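Local coordinates for protein hypothetical bacterial 6-phosphogluconolactonase (Bacteroides fragilis, PDB 3SCY) that is a seven-bladed beta-propeller protein that probably hydrolyses 6-phosphogluconolactone, at residues Thr123-Gly128 and Leu134-Val139. Sequence-based numbering, arbitrary orientation.
Sequences TVFPIG and LPASDV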
loop_
_atom_site.group_PDB
_atom_site.type_symbol
_atom_site.label_atom_id
_atom_site.label_comp_id
_atom_site.label_asym_id
_atom_site.label_seq_id
_atom_site.Cartn_x
_atom_site.Cartn_y
_atom_site.Cartn_z
ATOM N N THR A 123 9.308 10.377 6.303
ATOM C CA THR A 123 10.124 11.377 5.609
ATOM C C THR A 123 9.284 12.076 4.542
ATOM O O THR A 123 8.559 11.423 3.795
ATOM C CB THR A 123 11.391 10.726 4.988
ATOM O OG1 THR A 123 12.110 10.056 6.014
ATOM C CG2 THR A 123 12.329 11.772 4.351
ATOM N N VAL A 124 9.422 13.407 4.447
ATOM C CA VAL A 124 8.730 14.222 3.455
ATOM C C VAL A 124 9.749 14.704 2.434
ATOM O O VAL A 124 10.806 15.217 2.843
ATOM C CB VAL A 124 8.032 15.448 4.144
ATOM C CG1 VAL A 124 7.331 16.346 3.132
ATOM C CG2 VAL A 124 7.050 14.980 5.217
ATOM N N PHE A 125 9.412 14.575 1.134
ATOM C CA PHE A 125 10.233 15.104 0.049
ATOM C C PHE A 125 9.396 16.011 -0.824
ATOM O O PHE A 125 8.406 15.529 -1.378
ATOM C CB PHE A 125 10.810 13.985 -0.856
ATOM C CG PHE A 125 11.608 12.891 -0.203
ATOM C CD1 PHE A 125 10.973 11.786 0.350
ATOM C CD2 PHE A 125 12.996 12.933 -0.192
ATOM C CE1 PHE A 125 11.703 10.749 0.916
ATOM C CE2 PHE A 125 13.727 11.920 0.419
ATOM C CZ PHE A 125 13.080 10.823 0.962
ATOM N N PRO A 126 9.802 17.273 -1.063
ATOM C CA PRO A 126 9.085 18.081 -2.054
ATOM C C PRO A 126 9.346 17.508 -3.453
ATOM O O PRO A 126 10.437 16.984 -3.716
ATOM C CB PRO A 126 9.718 19.482 -1.928
ATOM C CG PRO A 126 10.528 19.445 -0.633
ATOM C CD PRO A 126 10.957 17.996 -0.493
ATOM N N ILE A 127 8.374 17.635 -4.337
ATOM C CA ILE A 127 8.525 17.194 -5.729
ATOM C C ILE A 127 8.865 18.432 -6.552
ATOM O O ILE A 127 8.165 19.452 -6.457
ATOM C CB ILE A 127 7.254 16.505 -6.262
ATOM C CG1 ILE A 127 6.938 15.222 -5.455
ATOM C CG2 ILE A 127 7.441 16.153 -7.755
ATOM C CD1 ILE A 127 5.558 14.615 -5.705
ATOM N N GLY A 128 9.925 18.350 -7.349
ATOM C CA GLY A 128 10.315 19.488 -8.180
ATOM C C GLY A 128 9.392 19.662 -9.375
ATOM O O GLY A 128 8.558 18.797 -9.672
ATOM N N LEU A 134 13.168 16.580 -4.520
ATOM C CA LEU A 134 14.093 17.442 -3.812
ATOM C C LEU A 134 14.587 16.661 -2.591
ATOM O O LEU A 134 13.936 15.710 -2.140
ATOM C CB LEU A 134 13.434 18.765 -3.370
ATOM C CG LEU A 134 13.555 19.937 -4.323
ATOM C CD1 LEU A 134 12.645 19.764 -5.511
ATOM C CD2 LEU A 134 13.247 21.248 -3.607
ATOM N N PRO A 135 15.715 17.035 -2.002
ATOM C CA PRO A 135 16.156 16.372 -0.758
ATOM C C PRO A 135 15.085 16.462 0.328
ATOM O O PRO A 135 14.275 17.387 0.301
ATOM C CB PRO A 135 17.400 17.171 -0.354
ATOM C CG PRO A 135 17.892 17.752 -1.635
ATOM C CD PRO A 135 16.650 18.107 -2.398
ATOM N N ALA A 136 15.061 15.510 1.259
ATOM C CA ALA A 136 14.026 15.504 2.301
ATOM C C ALA A 136 13.870 16.873 2.957
ATOM O O ALA A 136 14.879 17.541 3.221
ATOM C CB ALA A 136 14.363 14.482 3.348
ATOM N N SER A 137 12.625 17.337 3.123
ATOM C CA SER A 137 12.353 18.624 3.783
ATOM C C SER A 137 11.954 18.406 5.232
ATOM O O SER A 137 12.020 19.346 6.024
ATOM C CB SER A 137 11.261 19.403 3.060
ATOM O OG SER A 137 10.114 18.573 2.941
ATOM N N ASP A 138 11.574 17.163 5.607
ATOM C CA ASP A 138 11.213 16.853 6.995
ATOM C C ASP A 138 11.396 15.379 7.278
ATOM O O ASP A 138 11.161 14.556 6.404
ATOM C CB ASP A 138 9.756 17.259 7.257
ATOM C CG ASP A 138 9.369 17.525 8.698
ATOM O OD1 ASP A 138 10.282 17.517 9.582
ATOM O OD2 ASP A 138 8.181 17.855 8.940
ATOM N N VAL A 139 11.881 15.055 8.469
ATOM C CA VAL A 139 12.023 13.680 8.992
ATOM C C VAL A 139 11.360 13.734 10.365
ATOM O O VAL A 139 11.830 14.476 11.245
ATOM C CB VAL A 139 13.476 13.120 9.031
ATOM C CG1 VAL A 139 13.513 11.686 9.584
ATOM C CG2 VAL A 139 14.127 13.159 7.659
#
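With chi1 of -56°, Thr123 sets CG2 anti to its backbone N and lays this methyl 3.5 Å from Ala136 CB, while OG1 turns to the carbonyl oxygen of Thr97. Threonine suits a place that needs a methyl on one branch and a hydroxyl on the other. Phe125, its CG anti to the carbonyl carbon (chi1 -55°), swings its ring so that CD2 presents the edge to Leu134 O at 3.5 Å; the small Ala136 leaves room for CE2 beside its CB. The backbones run antiparallel, and Val124 N donates an almost straight bond (174°) to Asp138 O at 2.9 Å. A classic beta bulge sets two residues, Ser137 and Asp138, opposite the single Val124: Ser137 N gives Val124 O a 2.8 Å bond, whereas the bond from Asp138 N is weak. Beyond the bulge, Pro126, with no N-H to donate, takes part through its O, which accepts Leu134 N at 2.9 Å. Its ring packs CD against Leu134 CB, and Leu134 CD1 reaches Gly128 CA at 3.6 Å, where the glycine's bare backbone admits it. The hairpin thus joins the third and fourth (edge) strands of a four-stranded propeller blade, tied through Val124 N and O at the bulge and by Pro126-Leu134-Gly128 bonding and packing loopward.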